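Local coordinates for leucine aminopeptidase (Parabacteroides distasonis, PDB 3TC8), which binds zinc and, as a member of peptidase family M28, probably acts as an aminopeptidase or a related glutaminyl-peptide cyclotransferase, at residues A[64-69]-A[185-190]; A[86-91]-A[150-155]; A[196-201]-A[248-253]. All coordinates share one frame; numbering follows the deposited sequence. Where two conformers were deposited one is given.

Contact 1 of 3, residues A[64-69]-A[185-190]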
loop_
_atom_site.group_PDB
_atom_site.type_symbol
_atom_site.label_atom_id
_atom_site.label_comp_id
_atom_site.label_asym_id
_atom_site.label_seq_id
_atom_site.Cartn_x
_atom_site.Cartn_y
_atom_site.Cartn_z
ATOM N N LYS A 64 -9.284 -15.469 5.836
ATOM C CA LYS A 64 -10.585 -15.485 5.216
ATOM C C LYS A 64 -10.572 -14.422 4.113
ATOM O O LYS A 64 -10.376 -13.237 4.435
ATOM C CB LYS A 64 -11.685 -15.172 6.226
ATOM C CG LYS A 64 -13.051 -15.232 5.643
ATOM C CD LYS A 64 -14.125 -14.937 6.670
ATOM C CE LYS A 64 -15.527 -14.891 6.074
ATOM N NZ LYS A 64 -15.932 -16.181 5.446
ATOM N N VAL A 65 -10.689 -14.834 2.851
ATOM C CA VAL A 65 -10.447 -13.913 1.742
ATOM C C VAL A 65 -11.774 -13.491 1.122
ATOM O O VAL A 65 -12.634 -14.328 0.828
ATOM C CB VAL A 65 -9.507 -14.562 0.693
ATOM C CG1 VAL A 65 -9.367 -13.635 -0.544
ATOM C CG2 VAL A 65 -8.177 -14.859 1.346
ATOM N N TYR A 66 -11.894 -12.196 0.939
ATOM C CA TYR A 66 -12.997 -11.593 0.201
ATOM C C TYR A 66 -12.452 -10.906 -1.025
ATOM O O TYR A 66 -11.480 -10.194 -0.927
ATOM C CB TYR A 66 -13.685 -10.517 1.059
ATOM C CG TYR A 66 -14.121 -10.852 2.417
ATOM C CD1 TYR A 66 -13.216 -10.937 3.452
ATOM C CD2 TYR A 66 -15.453 -10.981 2.721
ATOM C CE1 TYR A 66 -13.588 -11.183 4.747
ATOM C CE2 TYR A 66 -15.869 -11.252 4.022
ATOM C CZ TYR A 66 -14.926 -11.327 5.032
ATOM O OH TYR A 66 -15.323 -11.609 6.327
ATOM N N GLN A 67 -13.044 -11.148 -2.175
ATOM C CA GLN A 67 -12.662 -10.479 -3.400
ATOM C C GLN A 67 -13.791 -9.567 -3.820
ATOM O O GLN A 67 -14.834 -10.056 -4.248
ATOM C CB GLN A 67 -12.271 -11.480 -4.489
ATOM C CG GLN A 67 -11.077 -12.349 -4.059
ATOM C CD GLN A 67 -10.626 -13.289 -5.158
ATOM O OE1 GLN A 67 -10.307 -12.850 -6.228
ATOM N NE2 GLN A 67 -10.613 -14.560 -4.894
ATOM N N GLN A 68 -13.629 -8.285 -3.635
ATOM C CA GLN A 68 -14.676 -7.336 -3.881
ATOM C C GLN A 68 -14.527 -6.803 -5.303
ATOM O O GLN A 68 -13.623 -6.056 -5.554
ATOM C CB GLN A 68 -14.566 -6.237 -2.847
ATOM C CG GLN A 68 -15.505 -5.094 -3.064
ATOM C CD GLN A 68 -15.360 -4.065 -1.927
ATOM O OE1 GLN A 68 -14.373 -3.401 -1.817
ATOM N NE2 GLN A 68 -16.407 -3.982 -1.087
ATOM N N GLU A 69 -15.394 -7.249 -6.192
ATOM C CA GLU A 69 -15.312 -6.830 -7.572
ATOM C C GLU A 69 -16.319 -5.729 -7.846
ATOM O O GLU A 69 -17.461 -5.851 -7.453
ATOM C CB GLU A 69 -15.545 -8.019 -8.491
ATOM C CG GLU A 69 -14.448 -9.052 -8.320
ATOM C CD GLU A 69 -14.618 -10.262 -9.134
ATOM O OE1 GLU A 69 -15.470 -11.098 -8.761
ATOM O OE2 GLU A 69 -13.869 -10.413 -10.108
ATOM N N ASN A 185 -18.781 0.883 0.721
ATOM C CA ASN A 185 -19.338 -0.456 0.591
ATOM C C ASN A 185 -18.358 -1.454 1.199
ATOM O O ASN A 185 -17.739 -2.210 0.477
ATOM C CB ASN A 185 -19.504 -0.820 -0.902
ATOM C CG ASN A 185 -20.431 0.110 -1.625
ATOM O OD1 ASN A 185 -21.654 0.026 -1.486
ATOM N ND2 ASN A 185 -19.878 1.029 -2.400
ATOM N N PRO A 186 -18.215 -1.477 2.534
ATOM C CA PRO A 186 -17.170 -2.337 3.065
ATOM C C PRO A 186 -17.505 -3.791 2.927
ATOM O O PRO A 186 -18.653 -4.161 2.733
ATOM C CB PRO A 186 -17.067 -1.883 4.521
ATOM C CG PRO A 186 -18.400 -1.282 4.812
ATOM C CD PRO A 186 -18.786 -0.585 3.539
ATOM N N HIS A 187 -16.508 -4.632 3.058
ATOM C CA HIS A 187 -16.692 -6.068 2.847
ATOM C C HIS A 187 -17.505 -6.762 3.917
ATOM O O HIS A 187 -17.978 -7.869 3.697
ATOM C CB HIS A 187 -15.309 -6.734 2.728
ATOM C CG HIS A 187 -14.497 -6.621 3.961
ATOM N ND1 HIS A 187 -13.911 -5.437 4.362
ATOM C CD2 HIS A 187 -14.193 -7.550 4.898
ATOM C CE1 HIS A 187 -13.299 -5.659 5.507
ATOM N NE2 HIS A 187 -13.514 -6.916 5.890
ATOM N N VAL A 188 -17.579 -6.159 5.095
ATOM C CA VAL A 188 -18.513 -6.567 6.136
ATOM C C VAL A 188 -19.228 -5.262 6.587
ATOM O O VAL A 188 -18.652 -4.165 6.571
ATOM C CB VAL A 188 -17.873 -7.294 7.310
ATOM C CG1 VAL A 188 -17.220 -8.625 6.871
ATOM C CG2 VAL A 188 -16.896 -6.431 7.917
ATOM N N PRO A 189 -20.501 -5.398 6.981
ATOM C CA PRO A 189 -21.266 -4.200 7.313
ATOM C C PRO A 189 -20.670 -3.378 8.444
ATOM O O PRO A 189 -20.196 -3.952 9.434
ATOM C CB PRO A 189 -22.625 -4.786 7.765
ATOM C CG PRO A 189 -22.733 -6.093 7.123
ATOM C CD PRO A 189 -21.326 -6.613 6.977
ATOM N N ASN A 190 -20.592 -2.076 8.252
ATOM C CA ASN A 190 -20.104 -1.145 9.253
ATOM C C ASN A 190 -18.717 -1.519 9.745
ATOM O O ASN A 190 -18.377 -1.326 10.921
ATOM C CB ASN A 190 -21.069 -0.985 10.406
ATOM C CG ASN A 190 -22.410 -0.470 9.964
ATOM O OD1 ASN A 190 -23.399 -1.116 10.194
ATOM N ND2 ASN A 190 -22.410 0.602 9.186
#

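Contact 2 of 3, residues A[86-91]-A[150-155]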
loop_
_atom_site.group_PDB
_atom_site.type_symbol
_atom_site.label_atom_id
_atom_site.label_comp_id
_atom_site.label_asym_id
_atom_site.label_seq_id
_atom_site.Cartn_x
_atom_site.Cartn_y
_atom_site.Cartn_z
ATOM N N ILE A 86 -9.252 -8.684 0.154
ATOM C CA ILE A 86 -9.243 -8.563 1.595
ATOM C C ILE A 86 -8.939 -9.920 2.232
ATOM O O ILE A 86 -9.589 -10.877 1.905
ATOM C CB ILE A 86 -10.605 -8.066 2.149
ATOM C CG1 ILE A 86 -10.991 -6.710 1.556
ATOM C CG2 ILE A 86 -10.569 -8.012 3.692
ATOM C CD1 ILE A 86 -11.958 -6.697 0.459
ATOM N N GLY A 87 -7.931 -9.961 3.091
ATOM C CA GLY A 87 -7.646 -11.157 3.884
ATOM C C GLY A 87 -7.781 -10.862 5.333
ATOM O O GLY A 87 -7.079 -10.036 5.893
ATOM N N SER A 88 -8.679 -11.567 5.992
ATOM C CA SER A 88 -8.977 -11.305 7.405
ATOM C C SER A 88 -8.505 -12.471 8.273
ATOM O O SER A 88 -8.877 -13.648 8.043
ATOM C CB SER A 88 -10.475 -11.108 7.630
ATOM O OG SER A 88 -10.964 -10.034 6.846
ATOM N N PHE A 89 -7.720 -12.146 9.282
ATOM C CA PHE A 89 -7.272 -13.118 10.265
ATOM C C PHE A 89 -8.027 -12.862 11.562
ATOM O O PHE A 89 -8.365 -11.726 11.915
ATOM C CB PHE A 89 -5.793 -12.953 10.487
ATOM C CG PHE A 89 -4.950 -13.277 9.301
ATOM C CD1 PHE A 89 -4.515 -14.576 9.064
ATOM C CD2 PHE A 89 -4.480 -12.277 8.473
ATOM C CE1 PHE A 89 -3.662 -14.857 8.039
ATOM C CE2 PHE A 89 -3.637 -12.578 7.455
ATOM C CZ PHE A 89 -3.229 -13.878 7.219
ATOM N N ASP A 90 -8.294 -13.954 12.311
ATOM C CA ASP A 90 -9.133 -13.950 13.563
ATOM C C ASP A 90 -10.411 -13.153 13.279
ATOM O O ASP A 90 -10.669 -12.124 13.932
ATOM C CB ASP A 90 -8.314 -13.343 14.725
ATOM C CG ASP A 90 -8.932 -13.539 16.112
ATOM O OD1 ASP A 90 -9.958 -14.225 16.229
ATOM O OD2 ASP A 90 -8.349 -12.944 17.063
ATOM N N PRO A 91 -11.188 -13.602 12.274
ATOM C CA PRO A 91 -12.231 -12.730 11.735
ATOM C C PRO A 91 -13.362 -12.339 12.668
ATOM O O PRO A 91 -14.017 -11.326 12.420
ATOM C CB PRO A 91 -12.761 -13.492 10.506
ATOM C CG PRO A 91 -12.228 -14.845 10.577
ATOM C CD PRO A 91 -11.023 -14.828 11.472
ATOM N N GLY A 150 -7.468 -8.985 15.788
ATOM C CA GLY A 150 -7.791 -9.270 14.407
ATOM C C GLY A 150 -6.981 -8.392 13.468
ATOM O O GLY A 150 -6.707 -7.260 13.807
ATOM N N ILE A 151 -6.579 -8.941 12.335
ATOM C CA ILE A 151 -5.876 -8.178 11.314
ATOM C C ILE A 151 -6.582 -8.354 10.013
ATOM O O ILE A 151 -6.874 -9.483 9.585
ATOM C CB ILE A 151 -4.414 -8.679 11.118
ATOM C CG1 ILE A 151 -3.617 -8.613 12.445
ATOM C CG2 ILE A 151 -3.740 -7.864 10.032
ATOM C CD1 ILE A 151 -3.342 -7.240 13.008
ATOM N N ASP A 152 -6.860 -7.248 9.329
ATOM C CA ASP A 152 -7.349 -7.281 7.950
ATOM C C ASP A 152 -6.252 -6.717 7.058
ATOM O O ASP A 152 -5.769 -5.631 7.306
ATOM C CB ASP A 152 -8.633 -6.472 7.811
ATOM C CG ASP A 152 -9.680 -6.968 8.772
ATOM O OD1 ASP A 152 -10.110 -8.128 8.593
ATOM O OD2 ASP A 152 -10.010 -6.214 9.732
ATOM N N ILE A 153 -5.878 -7.505 6.067
ATOM C CA ILE A 153 -4.933 -7.102 5.025
ATOM C C ILE A 153 -5.799 -6.720 3.828
ATOM O O ILE A 153 -6.542 -7.595 3.345
ATOM C CB ILE A 153 -3.996 -8.242 4.650
ATOM C CG1 ILE A 153 -3.251 -8.868 5.837
ATOM C CG2 ILE A 153 -3.107 -7.849 3.509
ATOM C CD1 ILE A 153 -2.238 -7.978 6.446
ATOM N N ILE A 154 -5.668 -5.525 3.329
ATOM C CA ILE A 154 -6.422 -5.119 2.131
ATOM C C ILE A 154 -5.482 -4.594 1.053
ATOM O O ILE A 154 -4.699 -3.703 1.279
ATOM C CB ILE A 154 -7.560 -4.111 2.378
ATOM C CG1 ILE A 154 -8.491 -4.656 3.467
ATOM C CG2 ILE A 154 -8.276 -3.843 1.047
ATOM C CD1 ILE A 154 -9.764 -3.810 3.716
ATOM N N PHE A 155 -5.625 -5.234 -0.128
ATOM C CA PHE A 155 -5.000 -4.749 -1.337
ATOM C C PHE A 155 -6.086 -4.014 -2.152
ATOM O O PHE A 155 -6.989 -4.635 -2.689
ATOM C CB PHE A 155 -4.372 -5.880 -2.128
ATOM C CG PHE A 155 -3.419 -6.759 -1.327
ATOM C CD1 PHE A 155 -2.580 -6.238 -0.363
ATOM C CD2 PHE A 155 -3.389 -8.112 -1.589
ATOM C CE1 PHE A 155 -1.725 -7.095 0.330
ATOM C CE2 PHE A 155 -2.495 -8.966 -0.904
ATOM C CZ PHE A 155 -1.677 -8.406 0.059
#

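Contact 3 of 3, residues A[196-201]-A[248-253]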
loop_
_atom_site.group_PDB
_atom_site.type_symbol
_atom_site.label_atom_id
_atom_site.label_comp_id
_atom_site.label_asym_id
_atom_site.label_seq_id
_atom_site.Cartn_x
_atom_site.Cartn_y
_atom_site.Cartn_z
ATOM N N GLY A 196 -5.548 2.109 11.166
ATOM C CA GLY A 196 -5.054 1.596 9.905
ATOM C C GLY A 196 -3.628 2.060 9.606
ATOM O O GLY A 196 -3.228 3.161 9.974
ATOM N N ILE A 197 -2.871 1.191 8.924
ATOM C CA ILE A 197 -1.545 1.525 8.427
ATOM C C ILE A 197 -1.499 1.193 6.938
ATOM O O ILE A 197 -1.702 0.035 6.549
ATOM C CB ILE A 197 -0.399 0.787 9.131
ATOM C CG1 ILE A 197 -0.415 1.087 10.652
ATOM C CG2 ILE A 197 0.930 1.163 8.513
ATOM C CD1 ILE A 197 0.588 0.204 11.410
ATOM N N LEU A 198 -1.267 2.207 6.111
ATOM C CA LEU A 198 -1.015 2.091 4.686
ATOM C C LEU A 198 0.485 2.042 4.441
ATOM O O LEU A 198 1.216 2.864 4.958
ATOM C CB LEU A 198 -1.617 3.310 3.987
ATOM C CG LEU A 198 -1.277 3.517 2.508
ATOM C CD1 LEU A 198 -1.719 2.346 1.638
ATOM C CD2 LEU A 198 -1.909 4.792 2.007
ATOM N N LEU A 199 0.921 1.112 3.603
ATOM C CA LEU A 199 2.278 1.055 3.110
ATOM C C LEU A 199 2.223 1.434 1.630
ATOM O O LEU A 199 1.525 0.766 0.849
ATOM C CB LEU A 199 2.873 -0.337 3.240
ATOM C CG LEU A 199 2.866 -0.971 4.649
ATOM C CD1 LEU A 199 3.556 -2.323 4.621
ATOM C CD2 LEU A 199 3.462 -0.013 5.644
ATOM N N ASP A 200 2.999 2.408 1.236
ATOM C CA ASP A 200 3.065 2.831 -0.167
ATOM C C ASP A 200 4.498 3.243 -0.480
ATOM O O ASP A 200 5.015 4.098 0.218
ATOM C CB ASP A 200 2.076 3.983 -0.392
ATOM C CG ASP A 200 1.873 4.371 -1.834
ATOM O OD1 ASP A 200 2.360 3.690 -2.750
ATOM O OD2 ASP A 200 1.140 5.385 -2.114
HETATM N N MSE A 201 5.136 2.632 -1.464
HETATM C CA MSE A 201 6.531 2.982 -1.776
HETATM C C MSE A 201 7.457 2.828 -0.567
HETATM O O MSE A 201 8.086 3.785 -0.108
HETATM C CB MSE A 201 6.645 4.393 -2.435
HETATM C CG MSE A 201 5.917 4.458 -3.783
HETATM SE SE MSE A 201 6.135 6.050 -4.733
HETATM C CE MSE A 201 7.616 5.626 -5.584
ATOM N N THR A 248 -1.773 12.841 -0.931
ATOM C CA THR A 248 -3.025 12.199 -1.326
ATOM C C THR A 248 -2.760 10.712 -1.481
ATOM O O THR A 248 -1.884 10.305 -2.224
ATOM C CB THR A 248 -3.515 12.760 -2.673
ATOM O OG1 THR A 248 -3.730 14.161 -2.552
ATOM C CG2 THR A 248 -4.768 12.028 -3.133
ATOM N N ASP A 249 -3.486 9.903 -0.733
ATOM C CA ASP A 249 -3.287 8.464 -0.789
ATOM C C ASP A 249 -4.477 7.752 -0.196
ATOM O O ASP A 249 -5.431 8.380 0.305
ATOM C CB ASP A 249 -1.982 8.097 -0.076
ATOM C CG ASP A 249 -1.228 6.947 -0.704
ATOM O OD1 ASP A 249 -1.814 6.202 -1.516
ATOM O OD2 ASP A 249 0.004 6.781 -0.364
ATOM N N ASP A 250 -4.491 6.421 -0.262
ATOM C CA ASP A 250 -5.662 5.677 0.094
ATOM C C ASP A 250 -6.137 5.928 1.517
ATOM O O ASP A 250 -7.317 5.817 1.806
ATOM C CB ASP A 250 -5.390 4.157 -0.089
ATOM C CG ASP A 250 -5.235 3.688 -1.559
ATOM O OD1 ASP A 250 -6.184 3.860 -2.304
ATOM O OD2 ASP A 250 -4.185 3.128 -1.908
ATOM N N HIS A 251 -5.194 6.218 2.420
ATOM C CA HIS A 251 -5.573 6.416 3.830
ATOM C C HIS A 251 -6.549 7.568 4.042
ATOM O O HIS A 251 -7.404 7.482 4.935
ATOM C CB HIS A 251 -4.320 6.597 4.701
ATOM C CG HIS A 251 -3.540 7.839 4.458
ATOM N ND1 HIS A 251 -3.171 8.231 3.188
ATOM C CD2 HIS A 251 -3.064 8.766 5.328
ATOM C CE1 HIS A 251 -2.502 9.365 3.289
ATOM N NE2 HIS A 251 -2.414 9.704 4.578
ATOM N N GLN A 252 -6.506 8.592 3.184
ATOM C CA GLN A 252 -7.454 9.708 3.379
ATOM C C GLN A 252 -8.902 9.264 3.209
ATOM O O GLN A 252 -9.791 9.785 3.853
ATOM C CB GLN A 252 -7.153 10.891 2.499
ATOM C CG GLN A 252 -7.570 10.768 1.114
ATOM C CD GLN A 252 -7.044 11.943 0.300
ATOM O OE1 GLN A 252 -5.847 12.202 0.324
ATOM N NE2 GLN A 252 -7.921 12.581 -0.491
ATOM N N TYR A 253 -9.120 8.290 2.315
ATOM C CA TYR A 253 -10.443 7.810 2.029
ATOM C C TYR A 253 -10.928 6.801 3.061
ATOM O O TYR A 253 -12.121 6.692 3.296
ATOM C CB TYR A 253 -10.513 7.313 0.581
ATOM C CG TYR A 253 -10.349 8.372 -0.437
ATOM C CD1 TYR A 253 -11.384 9.257 -0.721
ATOM C CD2 TYR A 253 -9.153 8.537 -1.094
ATOM C CE1 TYR A 253 -11.237 10.257 -1.694
ATOM C CE2 TYR A 253 -8.972 9.553 -2.045
ATOM C CZ TYR A 253 -10.002 10.398 -2.346
ATOM O OH TYR A 253 -9.828 11.358 -3.298
#

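Contact 1 of 3, residues A[64-69]-A[185-190]
Tyr66 and His187 form a T-shaped stack that ties edge strand 64-73, one of the two outermost of the mixed sheet, to the loop following helix 177-184, at the surface of this alpha/beta fold. From CB, the tyrosine turns its CG anti to the carbonyl carbon (chi1 -52°), and this turns one ring face to the imidazole edge. CD1 and CE1 lie 3.8 and 3.7 Å from His187 CD2, which stands over the centre of the ring; the planes meet at 67°. On the CD2-CE2 side of the ring, CE2 is 4.0 Å from the backbone His187 O. At the tip, OH touches the methyl CG1 of Val188 at 3.6 Å. A wide, flat tyrosine suits this place, since one face can receive the imidazole edge while its end rests on an aliphatic branch. The imidazole is also held by a hydrogen bond between ND1 and Trp182 NE1. Two residues along the strand, Gln68 reaches out with an extended chain, long enough to bridge to the residue just after the helix. Its amide has work for both ends: OE1 is hydrogen-bonded to Asn84 ND2, and NE2 donates a short but bent bond (2.7 Å, 132° at the hydrogen) to Asn185 O.

Contact 2 of 3, residues A[86-91]-A[150-155]
Phe89 O is approached by three groups: Ile151 N gives it a weak hydrogen bond of 3.3 Å, Gly150 CA lies 3.5 Å away in a C-H...O contact, and Arg96 NH2 adds a hydrogen bond from outside the pair. Arg96 NH1 bonds to Asp90 O next door, so one guanidinium group spans the end of the strand. The partner bond from Phe89 N to Ile151 O is 2.8 Å and almost straight (178°), which makes this hydrogen-bonded pair lopsided. At the next such pair, Gly87 N and Ile153 O are also 2.8 Å apart, and the return bond from Ile153 N to Gly87 O is equally firm. Strands 79-89 and 150-156 thus run antiparallel as inner neighbours in the six-stranded mixed sheet of the M28 alpha/beta fold, while 150-156 lies parallel to 96-102 on its other edge. Gly87 sets no side chain beside Ile153, whose CG1 instead meets the rim of the Phe89 ring, 4.1 Å from CE2. That face is covered by helix 125-144, where Ile142 packs on Phe89 and Ile151, so bulky apolar residues fit it. On the reverse face Ile86 and Ile154 lie side by side, their CG1 atoms 3.8 Å apart. Farther along, Ser88 OG donates to Asp152 OD1 at 2.7 Å in the conformer described, though the serine has a second position; its short hydroxyl reaches the carboxylate directly across a non-hydrogen-bonded pair. The buried aspartate is matched by a salt bridge from Arg96 NE to OD2, which also hydrogen-bonds with Tyr191 OH.

Contact 3 of 3, residues A[196-201]-A[248-253]
Leu198, on strand 195-200, an inner strand of the mixed sheet next to its edge strand 262-266 in this alpha/beta fold, pushes one methyl, CD2, against the first turn of helix 250-258 and the residue before it. This is van der Waals packing of a methyl against polar groups. With CG anti to the backbone N (chi1 170°), the branch reaches across to several at once: CD2 is 3.5 Å from Asp249 CG, 3.6 Å from His251 N and 3.8 Å from His251 ND1. A leucine suits the place because one slim methyl can sit against the carboxylate and the helix start without asking for a hydrogen bond, while Asp250 OD1 and His251 NE2 are bonded to Thr179 and Glu212.

The second kind of contact is between buried carboxylates. Asp200 OD2 and Asp249 OD2 stand only 2.5 Å apart, with the two carboxylate planes turned 56° from each other. Asp200 also comes within about 4 Å, side chain to side chain, of the zinc ligand Asp127, so the pair belongs to the surroundings of the metal site. Asp249 OD2 also lies close to Asp264 OD2 of strand 262-266, bringing three acidic side chains together.

Hydrogen bonds form the third group. Gln252 N donates to Asp249 O at 3.1 Å in the helix's opening turn. The Asp249 side chain is restrained by Asp250 N, which donates to OD1 at 3.0 Å, approaching on its anti side and 32° out of the carboxylate plane.

How the contacts relate
All three contacts reach the same mixed sheet, at different strands. Contact 1 joins an edge strand to a loop, and contact 2 pairs the next two strands inward; their centres are about 10 Å apart and they touch, with Tyr66 N 2.8 Å from Ile86 O. Along the chain contact 2 is nested inside the loop that contact 1 closes. Contact 3 follows both and lies farther along the strand order, where strand 195-200 meets helix 250-258, its centre about 18 Å from that of contact 1 and about 16 Å from that of contact 2, without touching either. It alone adjoins the metal site: the side chain of Asp200 is about 6 Å from the zinc ion, bound by Asp127, Asp160 and His281.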